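Long-range contacts in putative NADP oxidoreductase BF3122 (Bacteroides fragilis, PDB 3D1L), which is a putative NADP-dependent oxidoreductase that probably binds its dinucleotide cofactor on a Rossmann-type domain, its substrate being unknown: residues B[94-103]-B[110-121]; B[8-18]-B[32-41]. All coordinates share one frame; numbering follows the deposited sequence.

Contact 1 of 2, residues B[94-103]-B[110-121]; sequences EEALMVHTAG and WEGHVPHYGVFY
Glu94 meets Pro115 and His116 where the two segments come together: its carbonyl O lies 3.0 Å from His116 CD2, at the imidazole edge, while its carboxylate plane stands almost perpendicular to that ring. His116 ND1 is hydrogen-bonded to Asp148. Leu97 swings CG anti to its backbone N (chi1 -173°), which carries CD1 over the peptide of Tyr117; it also packs on Asp148 and Phe151 of helix 146-157, so a branched apolar side chain fits between strand and helix. From here strands 97-100 and 117-121 run parallel. Met98, a selenomethionine, gives and receives: its N donates to His116 O, and its O accepts from Gly118 N at 3.0 Å. Its CB sits on one face of the Trp110 indole, 3.6 Å from the centroid of the six-membered ring, a CH-pi contact, and CG presses on Val114 CG2. Val99 turns to the other face of the sheet, where CG2 touches Phe120 CB at 3.6 Å; Gly118, without a side chain, leaves that face to the valine. His100 N donates to Gly118 O, and its O takes a nearly straight bond (171°) from Phe120 N. The imidazole meets the indole rim to rim, CD2 being 3.3 Å from Trp110 NE1, and CE1 and NE2 rest against Val119 CG2. Its ND1 accepts from Ala102 N in the ring plane, and NE2 is bonded to Pro106 O. Thr101 lays CG2 against Phe120 O while OG1 bonds to Ser75. Gly103 places CA over one face of Tyr121, 3.7 Å from the ring centroid. Chemically, backbone bonds set the pairing at the end of the run of parallel strands in a Rossmann-type sheet, while the buried His100, both ring nitrogens satisfied and its rotation fixed, holds the chain just after strand 97-100.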
loop_
_atom_site.group_PDB
_atom_site.type_symbol
_atom_site.label_atom_id
_atom_site.label_comp_id
_atom_site.label_asym_id
_atom_site.label_seq_id
_atom_site.Cartn_x
_atom_site.Cartn_y
_atom_site.Cartn_z
ATOM N N GLU B 94 -45.262 -4.347 3.033
ATOM C CA GLU B 94 -45.332 -3.980 1.629
ATOM C C GLU B 94 -44.321 -2.874 1.271
ATOM O O GLU B 94 -43.627 -2.963 0.260
ATOM C CB GLU B 94 -46.745 -3.520 1.309
ATOM C CG GLU B 94 -47.395 -4.277 0.178
ATOM C CD GLU B 94 -47.181 -3.642 -1.187
ATOM O OE1 GLU B 94 -47.344 -4.373 -2.190
ATOM O OE2 GLU B 94 -46.866 -2.426 -1.280
ATOM N N GLU B 95 -44.215 -1.853 2.116
ATOM C CA GLU B 95 -43.282 -0.730 1.859
ATOM C C GLU B 95 -41.818 -0.968 2.254
ATOM O O GLU B 95 -40.997 -0.078 2.070
ATOM C CB GLU B 95 -43.772 0.535 2.567
ATOM C CG GLU B 95 -43.636 0.437 4.072
ATOM C CD GLU B 95 -44.186 1.645 4.799
ATOM O OE1 GLU B 95 -45.246 1.491 5.436
ATOM O OE2 GLU B 95 -43.550 2.734 4.731
ATOM N N ALA B 96 -41.498 -2.116 2.851
ATOM C CA ALA B 96 -40.090 -2.415 3.183
ATOM C C ALA B 96 -39.227 -2.385 1.925
ATOM O O ALA B 96 -39.660 -2.803 0.851
ATOM C CB ALA B 96 -39.964 -3.755 3.873
ATOM N N LEU B 97 -38.018 -1.861 2.055
ATOM C CA LEU B 97 -37.102 -1.801 0.928
ATOM C C LEU B 97 -36.014 -2.864 1.090
ATOM O O LEU B 97 -35.339 -2.898 2.130
ATOM C CB LEU B 97 -36.553 -0.363 0.852
ATOM C CG LEU B 97 -35.673 0.249 -0.234
ATOM C CD1 LEU B 97 -35.959 -0.312 -1.608
ATOM C CD2 LEU B 97 -35.791 1.799 -0.253
HETATM N N MSE B 98 -35.877 -3.769 0.116
HETATM C CA MSE B 98 -34.730 -4.720 0.124
HETATM C C MSE B 98 -33.661 -4.247 -0.820
HETATM O O MSE B 98 -33.900 -4.076 -2.026
HETATM C CB MSE B 98 -35.045 -6.179 -0.254
HETATM C CG MSE B 98 -36.467 -6.582 -0.396
HETATM SE SE MSE B 98 -37.539 -6.295 1.169
HETATM C CE MSE B 98 -36.437 -7.314 2.380
ATOM N N VAL B 99 -32.479 -4.042 -0.265
ATOM C CA VAL B 99 -31.320 -3.659 -1.055
ATOM C C VAL B 99 -30.174 -4.635 -0.845
ATOM O O VAL B 99 -30.061 -5.282 0.200
ATOM C CB VAL B 99 -30.866 -2.188 -0.762
ATOM C CG1 VAL B 99 -32.034 -1.222 -0.942
ATOM C CG2 VAL B 99 -30.242 -2.046 0.635
ATOM N N HIS B 100 -29.334 -4.770 -1.862
ATOM C CA HIS B 100 -28.068 -5.451 -1.664
ATOM C C HIS B 100 -26.930 -4.473 -1.861
ATOM O O HIS B 100 -27.145 -3.349 -2.303
ATOM C CB HIS B 100 -27.947 -6.690 -2.530
ATOM C CG HIS B 100 -27.856 -6.409 -3.986
ATOM N ND1 HIS B 100 -26.708 -5.911 -4.576
ATOM C CD2 HIS B 100 -28.753 -6.578 -4.987
ATOM C CE1 HIS B 100 -26.903 -5.797 -5.880
ATOM N NE2 HIS B 100 -28.135 -6.189 -6.153
ATOM N N THR B 101 -25.730 -4.897 -1.496
ATOM C CA THR B 101 -24.570 -4.020 -1.464
ATOM C C THR B 101 -23.471 -4.450 -2.438
ATOM O O THR B 101 -22.303 -4.046 -2.292
ATOM C CB THR B 101 -23.986 -4.005 -0.065
ATOM O OG1 THR B 101 -23.753 -5.350 0.350
ATOM C CG2 THR B 101 -24.967 -3.377 0.913
ATOM N N ALA B 102 -23.809 -5.301 -3.397
ATOM C CA ALA B 102 -22.785 -5.859 -4.277
ATOM C C ALA B 102 -22.570 -4.989 -5.502
ATOM O O ALA B 102 -23.525 -4.520 -6.113
ATOM C CB ALA B 102 -23.126 -7.243 -4.682
ATOM N N GLY B 103 -21.298 -4.797 -5.861
ATOM C CA GLY B 103 -20.921 -4.068 -7.070
ATOM C C GLY B 103 -21.315 -4.768 -8.366
ATOM O O GLY B 103 -21.646 -4.115 -9.364
ATOM N N TRP B 110 -33.911 -8.779 -7.387
ATOM C CA TRP B 110 -35.109 -8.579 -6.584
ATOM C C TRP B 110 -36.434 -8.555 -7.329
ATOM O O TRP B 110 -37.480 -8.699 -6.699
ATOM C CB TRP B 110 -35.001 -7.260 -5.843
ATOM C CG TRP B 110 -33.846 -7.165 -4.917
ATOM C CD1 TRP B 110 -32.747 -6.355 -5.043
ATOM C CD2 TRP B 110 -33.680 -7.884 -3.697
ATOM N NE1 TRP B 110 -31.907 -6.530 -3.969
ATOM C CE2 TRP B 110 -32.456 -7.462 -3.126
ATOM C CE3 TRP B 110 -34.452 -8.842 -3.021
ATOM C CZ2 TRP B 110 -31.982 -7.969 -1.914
ATOM C CZ3 TRP B 110 -33.967 -9.350 -1.814
ATOM C CH2 TRP B 110 -32.745 -8.909 -1.278
ATOM N N GLU B 111 -36.403 -8.304 -8.639
ATOM C CA GLU B 111 -37.636 -7.999 -9.355
ATOM C C GLU B 111 -38.559 -9.210 -9.460
ATOM O O GLU B 111 -38.120 -10.322 -9.772
ATOM C CB GLU B 111 -37.364 -7.336 -10.712
ATOM C CG GLU B 111 -37.284 -8.247 -11.933
ATOM C CD GLU B 111 -37.363 -7.460 -13.234
ATOM O OE1 GLU B 111 -38.432 -6.876 -13.494
ATOM O OE2 GLU B 111 -36.364 -7.424 -13.998
ATOM N N GLY B 112 -39.838 -8.988 -9.165
ATOM C CA GLY B 112 -40.795 -10.084 -9.075
ATOM C C GLY B 112 -40.869 -10.666 -7.671
ATOM O O GLY B 112 -41.860 -11.310 -7.318
ATOM N N HIS B 113 -39.830 -10.438 -6.860
ATOM C CA HIS B 113 -39.792 -10.961 -5.484
ATOM C C HIS B 113 -40.349 -10.000 -4.441
ATOM O O HIS B 113 -41.010 -10.433 -3.494
ATOM C CB HIS B 113 -38.375 -11.414 -5.114
ATOM C CG HIS B 113 -37.883 -12.563 -5.938
ATOM N ND1 HIS B 113 -36.835 -12.452 -6.827
ATOM C CD2 HIS B 113 -38.308 -13.846 -6.020
ATOM C CE1 HIS B 113 -36.636 -13.613 -7.426
ATOM N NE2 HIS B 113 -37.514 -14.479 -6.947
ATOM N N VAL B 114 -40.071 -8.708 -4.598
ATOM C CA VAL B 114 -40.579 -7.675 -3.684
ATOM C C VAL B 114 -40.976 -6.408 -4.419
ATOM O O VAL B 114 -40.423 -6.092 -5.471
ATOM C CB VAL B 114 -39.554 -7.279 -2.569
ATOM C CG1 VAL B 114 -39.542 -8.318 -1.446
ATOM C CG2 VAL B 114 -38.172 -7.045 -3.139
ATOM N N PRO B 115 -41.972 -5.695 -3.893
ATOM C CA PRO B 115 -42.356 -4.451 -4.552
ATOM C C PRO B 115 -41.340 -3.296 -4.479
ATOM O O PRO B 115 -41.357 -2.462 -5.359
ATOM C CB PRO B 115 -43.672 -4.067 -3.863
ATOM C CG PRO B 115 -43.671 -4.826 -2.569
ATOM C CD PRO B 115 -42.870 -6.053 -2.770
ATOM N N HIS B 116 -40.509 -3.226 -3.435
ATOM C CA HIS B 116 -39.554 -2.133 -3.293
ATOM C C HIS B 116 -38.163 -2.733 -3.043
ATOM O O HIS B 116 -37.968 -3.586 -2.146
ATOM C CB HIS B 116 -39.971 -1.146 -2.195
ATOM C CG HIS B 116 -41.377 -0.651 -2.334
ATOM N ND1 HIS B 116 -41.699 0.494 -3.033
ATOM C CD2 HIS B 116 -42.557 -1.179 -1.916
ATOM C CE1 HIS B 116 -43.011 0.662 -3.017
ATOM N NE2 HIS B 116 -43.552 -0.332 -2.336
ATOM N N TYR B 117 -37.205 -2.300 -3.864
ATOM C CA TYR B 117 -35.892 -2.926 -3.887
ATOM C C TYR B 117 -34.880 -1.995 -4.560
ATOM O O TYR B 117 -35.271 -1.014 -5.200
ATOM C CB TYR B 117 -35.951 -4.282 -4.584
ATOM C CG TYR B 117 -36.396 -4.243 -6.026
ATOM C CD1 TYR B 117 -35.482 -3.979 -7.049
ATOM C CD2 TYR B 117 -37.721 -4.505 -6.372
ATOM C CE1 TYR B 117 -35.881 -3.939 -8.383
ATOM C CE2 TYR B 117 -38.143 -4.489 -7.711
ATOM C CZ TYR B 117 -37.215 -4.200 -8.705
ATOM O OH TYR B 117 -37.602 -4.175 -10.025
ATOM N N GLY B 118 -33.600 -2.302 -4.420
ATOM C CA GLY B 118 -32.558 -1.420 -4.922
ATOM C C GLY B 118 -31.178 -1.910 -4.580
ATOM O O GLY B 118 -31.013 -3.011 -4.064
ATOM N N VAL B 119 -30.181 -1.094 -4.911
ATOM C CA VAL B 119 -28.787 -1.397 -4.655
ATOM C C VAL B 119 -28.253 -0.207 -3.883
ATOM O O VAL B 119 -28.530 0.931 -4.227
ATOM C CB VAL B 119 -27.997 -1.592 -5.974
ATOM C CG1 VAL B 119 -26.509 -1.850 -5.703
ATOM C CG2 VAL B 119 -28.591 -2.729 -6.777
ATOM N N PHE B 120 -27.519 -0.486 -2.821
ATOM C CA PHE B 120 -27.025 0.509 -1.880
ATOM C C PHE B 120 -25.524 0.213 -1.754
ATOM O O PHE B 120 -25.117 -0.499 -0.833
ATOM C CB PHE B 120 -27.732 0.253 -0.555
ATOM C CG PHE B 120 -27.686 1.383 0.428
ATOM C CD1 PHE B 120 -28.233 2.628 0.131
ATOM C CD2 PHE B 120 -27.187 1.164 1.699
ATOM C CE1 PHE B 120 -28.223 3.654 1.059
ATOM C CE2 PHE B 120 -27.182 2.188 2.660
ATOM C CZ PHE B 120 -27.709 3.439 2.338
ATOM N N TYR B 121 -24.718 0.733 -2.693
ATOM C CA TYR B 121 -23.318 0.275 -2.886
ATOM C C TYR B 121 -22.234 1.292 -2.459
ATOM O O TYR B 121 -21.927 2.199 -3.208
ATOM C CB TYR B 121 -23.103 -0.092 -4.363
ATOM C CG TYR B 121 -21.686 -0.526 -4.744
ATOM C CD1 TYR B 121 -21.024 -1.576 -4.067
ATOM C CD2 TYR B 121 -21.050 0.045 -5.845
ATOM C CE1 TYR B 121 -19.742 -1.974 -4.443
ATOM C CE2 TYR B 121 -19.788 -0.357 -6.245
ATOM C CZ TYR B 121 -19.138 -1.354 -5.550
ATOM O OH TYR B 121 -17.893 -1.719 -5.987
#

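Contact 2 of 2, residues B[8-18]-B[32-41]; sequences IEDTPIVLIGA and KGFRIVQVYS
Four backbone hydrogen bonds join strands 12-16 and 35-40 in parallel: Ile13 N to Arg35 O, Val37 N to Ile13 O, Leu15 N to Gln38 O and Tyr40 N to Leu15 O; a fifth, Gly17 N to Tyr40 O, continues the pattern just beyond 12-16. Apolar contacts line both faces. On one, Ile13 CD1 reaches Phe34 CD2 at 3.7 Å and Leu15 meets Ile36; on the other, Ile16 CG2, anti to its backbone N, touches Tyr40 CD2 at 3.6 Å. Branched residues suit such strands because they fill space close to the backbone. Val14 CG2 and Val37 CG2 press tightly, 3.5 Å apart. Flat groups are covered: Glu9 CA lies over one face of the Phe34 ring, and Pro12 CB over one face of the Arg35 guanidinium, 3.9 Å from NH1. Among polar contacts, one water accepts from Ala18 N and bonds to Ser41 OG (2.8 Å), linking the residues past the strand ends. Gly17, whose positive phi suits glycine, begins a probable dinucleotide-binding GxGxxA motif. Helix 20-31 completes this beta-alpha-beta unit, packing on Leu15, Phe34 and Ile36; strand 71-74 pairs with the other edge of 12-16, while helix 44-53 touches Leu15, Ala18 and Ser41.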
loop_
_atom_site.group_PDB
_atom_site.type_symbol
_atom_site.label_atom_id
_atom_site.label_comp_id
_atom_site.label_asym_id
_atom_site.label_seq_id
_atom_site.Cartn_x
_atom_site.Cartn_y
_atom_site.Cartn_z
ATOM N N ILE B 8 -35.617 10.807 9.318
ATOM C CA ILE B 8 -35.067 9.663 8.559
ATOM C C ILE B 8 -34.194 8.728 9.416
ATOM O O ILE B 8 -34.065 7.544 9.103
ATOM C CB ILE B 8 -34.415 10.011 7.147
ATOM C CG1 ILE B 8 -34.534 8.791 6.210
ATOM C CG2 ILE B 8 -32.952 10.457 7.261
ATOM C CD1 ILE B 8 -34.389 9.066 4.726
ATOM N N GLU B 9 -33.630 9.261 10.502
ATOM C CA GLU B 9 -32.859 8.460 11.464
ATOM C C GLU B 9 -33.762 7.503 12.250
ATOM O O GLU B 9 -33.258 6.591 12.924
ATOM C CB GLU B 9 -32.070 9.356 12.434
ATOM C CG GLU B 9 -30.657 9.758 11.987
ATOM C CD GLU B 9 -30.643 10.828 10.894
ATOM O OE1 GLU B 9 -31.331 10.641 9.870
ATOM O OE2 GLU B 9 -29.935 11.857 11.038
ATOM N N ASP B 10 -35.080 7.713 12.177
ATOM C CA ASP B 10 -36.042 6.797 12.806
ATOM C C ASP B 10 -36.345 5.523 11.992
ATOM O O ASP B 10 -37.099 4.687 12.450
ATOM C CB ASP B 10 -37.347 7.514 13.161
ATOM C CG ASP B 10 -37.140 8.719 14.111
ATOM O OD1 ASP B 10 -36.133 8.771 14.868
ATOM O OD2 ASP B 10 -38.011 9.616 14.090
ATOM N N THR B 11 -35.748 5.378 10.809
ATOM C CA THR B 11 -35.918 4.201 9.945
ATOM C C THR B 11 -35.364 2.958 10.635
ATOM O O THR B 11 -34.172 2.924 10.950
ATOM C CB THR B 11 -35.130 4.406 8.640
ATOM O OG1 THR B 11 -35.562 5.606 8.018
ATOM C CG2 THR B 11 -35.292 3.242 7.664
ATOM N N PRO B 12 -36.220 1.943 10.905
ATOM C CA PRO B 12 -35.625 0.719 11.463
ATOM C C PRO B 12 -34.959 -0.095 10.367
ATOM O O PRO B 12 -35.566 -0.375 9.333
ATOM C CB PRO B 12 -36.824 -0.034 12.074
ATOM C CG PRO B 12 -38.034 0.452 11.318
ATOM C CD PRO B 12 -37.698 1.854 10.796
ATOM N N ILE B 13 -33.716 -0.462 10.612
ATOM C CA ILE B 13 -32.893 -1.143 9.618
ATOM C C ILE B 13 -32.505 -2.550 10.106
ATOM O O ILE B 13 -32.124 -2.713 11.260
ATOM C CB ILE B 13 -31.601 -0.312 9.325
ATOM C CG1 ILE B 13 -31.971 1.130 8.895
ATOM C CG2 ILE B 13 -30.709 -1.035 8.316
ATOM C CD1 ILE B 13 -30.803 2.079 8.765
ATOM N N VAL B 14 -32.596 -3.543 9.214
ATOM C CA VAL B 14 -32.038 -4.905 9.458
ATOM C C VAL B 14 -30.856 -5.179 8.506
ATOM O O VAL B 14 -30.900 -4.823 7.309
ATOM C CB VAL B 14 -33.137 -5.978 9.318
ATOM C CG1 VAL B 14 -32.567 -7.414 9.380
ATOM C CG2 VAL B 14 -34.229 -5.780 10.393
ATOM N N LEU B 15 -29.783 -5.771 9.039
ATOM C CA LEU B 15 -28.672 -6.209 8.191
ATOM C C LEU B 15 -28.718 -7.694 8.042
ATOM O O LEU B 15 -28.752 -8.417 9.051
ATOM C CB LEU B 15 -27.316 -5.793 8.773
ATOM C CG LEU B 15 -27.088 -4.389 9.368
ATOM C CD1 LEU B 15 -25.599 -4.245 9.413
ATOM C CD2 LEU B 15 -27.639 -3.248 8.558
ATOM N N ILE B 16 -28.730 -8.156 6.788
ATOM C CA ILE B 16 -28.684 -9.573 6.467
ATOM C C ILE B 16 -27.269 -9.792 5.947
ATOM O O ILE B 16 -26.957 -9.495 4.771
ATOM C CB ILE B 16 -29.769 -10.016 5.414
ATOM C CG1 ILE B 16 -31.222 -9.667 5.826
ATOM C CG2 ILE B 16 -29.664 -11.481 5.121
ATOM C CD1 ILE B 16 -31.694 -10.208 7.169
ATOM N N GLY B 17 -26.402 -10.273 6.829
ATOM C CA GLY B 17 -24.981 -10.357 6.515
ATOM C C GLY B 17 -24.193 -9.386 7.394
ATOM O O GLY B 17 -24.610 -8.236 7.597
ATOM N N ALA B 18 -23.054 -9.843 7.914
ATOM C CA ALA B 18 -22.324 -9.096 8.932
ATOM C C ALA B 18 -20.819 -9.044 8.624
ATOM O O ALA B 18 -20.019 -8.945 9.554
ATOM C CB ALA B 18 -22.570 -9.714 10.312
ATOM N N LYS B 32 -24.511 7.847 13.138
ATOM C CA LYS B 32 -25.351 8.940 12.653
ATOM C C LYS B 32 -26.735 8.945 13.282
ATOM O O LYS B 32 -27.550 9.850 13.025
ATOM C CB LYS B 32 -25.442 8.939 11.130
ATOM C CG LYS B 32 -24.196 9.495 10.469
ATOM C CD LYS B 32 -23.913 10.967 10.854
ATOM C CE LYS B 32 -22.506 11.374 10.426
ATOM N NZ LYS B 32 -22.268 12.846 10.574
ATOM N N GLY B 33 -26.994 7.949 14.123
ATOM C CA GLY B 33 -28.209 7.934 14.920
ATOM C C GLY B 33 -29.305 7.059 14.363
ATOM O O GLY B 33 -30.419 7.109 14.863
ATOM N N PHE B 34 -28.997 6.255 13.337
ATOM C CA PHE B 34 -29.973 5.296 12.791
ATOM C C PHE B 34 -30.172 4.124 13.737
ATOM O O PHE B 34 -29.306 3.821 14.559
ATOM C CB PHE B 34 -29.563 4.760 11.414
ATOM C CG PHE B 34 -29.786 5.730 10.292
ATOM C CD1 PHE B 34 -28.822 6.676 9.971
ATOM C CD2 PHE B 34 -30.973 5.692 9.553
ATOM C CE1 PHE B 34 -29.039 7.589 8.943
ATOM C CE2 PHE B 34 -31.202 6.593 8.524
ATOM C CZ PHE B 34 -30.234 7.546 8.216
ATOM N N ARG B 35 -31.323 3.474 13.599
ATOM C CA ARG B 35 -31.722 2.364 14.436
ATOM C C ARG B 35 -31.533 1.030 13.702
ATOM O O ARG B 35 -32.283 0.686 12.795
ATOM C CB ARG B 35 -33.175 2.546 14.874
ATOM C CG ARG B 35 -33.686 1.478 15.826
ATOM C CD ARG B 35 -34.975 1.963 16.520
ATOM N NE ARG B 35 -35.967 0.893 16.698
ATOM C CZ ARG B 35 -37.190 0.882 16.153
ATOM N NH1 ARG B 35 -37.613 1.887 15.389
ATOM N NH2 ARG B 35 -38.005 -0.142 16.380
ATOM N N ILE B 36 -30.506 0.299 14.105
ATOM C CA ILE B 36 -30.271 -1.035 13.583
ATOM C C ILE B 36 -30.937 -1.992 14.558
ATOM O O ILE B 36 -30.468 -2.149 15.685
ATOM C CB ILE B 36 -28.743 -1.302 13.403
ATOM C CG1 ILE B 36 -28.199 -0.361 12.316
ATOM C CG2 ILE B 36 -28.499 -2.727 12.985
ATOM C CD1 ILE B 36 -27.030 0.399 12.752
ATOM N N VAL B 37 -32.033 -2.621 14.138
ATOM C CA VAL B 37 -32.809 -3.406 15.090
ATOM C C VAL B 37 -32.200 -4.779 15.336
ATOM O O VAL B 37 -32.229 -5.271 16.478
ATOM C CB VAL B 37 -34.331 -3.467 14.754
ATOM C CG1 VAL B 37 -34.891 -2.048 14.618
ATOM C CG2 VAL B 37 -34.582 -4.242 13.495
ATOM N N GLN B 38 -31.642 -5.388 14.280
ATOM C CA GLN B 38 -30.939 -6.650 14.420
ATOM C C GLN B 38 -30.074 -6.980 13.231
ATOM O O GLN B 38 -30.204 -6.415 12.142
ATOM C CB GLN B 38 -31.879 -7.828 14.709
ATOM C CG GLN B 38 -32.633 -8.275 13.523
ATOM C CD GLN B 38 -33.122 -9.694 13.578
ATOM O OE1 GLN B 38 -33.517 -10.209 12.558
ATOM N NE2 GLN B 38 -33.133 -10.324 14.745
ATOM N N VAL B 39 -29.178 -7.922 13.472
ATOM C CA VAL B 39 -28.190 -8.348 12.514
ATOM C C VAL B 39 -28.400 -9.840 12.345
ATOM O O VAL B 39 -28.539 -10.563 13.331
ATOM C CB VAL B 39 -26.759 -8.091 13.103
ATOM C CG1 VAL B 39 -25.646 -8.763 12.265
ATOM C CG2 VAL B 39 -26.504 -6.585 13.275
ATOM N N TYR B 40 -28.402 -10.293 11.090
ATOM C CA TYR B 40 -28.364 -11.706 10.767
ATOM C C TYR B 40 -26.984 -12.059 10.199
ATOM O O TYR B 40 -26.412 -11.304 9.398
ATOM C CB TYR B 40 -29.453 -12.077 9.748
ATOM C CG TYR B 40 -29.137 -13.382 9.075
ATOM C CD1 TYR B 40 -29.564 -14.594 9.630
ATOM C CD2 TYR B 40 -28.341 -13.415 7.919
ATOM C CE1 TYR B 40 -29.248 -15.794 9.039
ATOM C CE2 TYR B 40 -27.995 -14.619 7.325
ATOM C CZ TYR B 40 -28.453 -15.801 7.895
ATOM O OH TYR B 40 -28.137 -16.993 7.305
ATOM N N SER B 41 -26.449 -13.213 10.597
ATOM C CA SER B 41 -25.262 -13.761 9.944
ATOM C C SER B 41 -25.358 -15.252 9.997
ATOM O O SER B 41 -26.049 -15.783 10.862
ATOM C CB SER B 41 -23.993 -13.304 10.662
ATOM O OG SER B 41 -22.833 -13.762 10.003
HETATM O O HOH W 1 -22.289 -12.782 7.426
#

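Both contacts pair neighbouring parallel strands of one mixed sheet, and their centres lie about 15 Å apart, with nearest atoms about 7 Å apart and no direct touch. Strand 71-74 separates them, sitting between 12-16 of contact 2 and 97-100 of contact 1 and bonding to both. Along the chain they come in series: contact 2 closes the first beta-alpha-beta unit before contact 1 opens. Contact 2 carries the probable glycine-rich turn for the dinucleotide, near which Thr101 of contact 1 lies without touching it. Contact 1 extends the sheet toward strand 139-143, which runs antiparallel to 117-122. Together they build much of the presumed cofactor-binding domain.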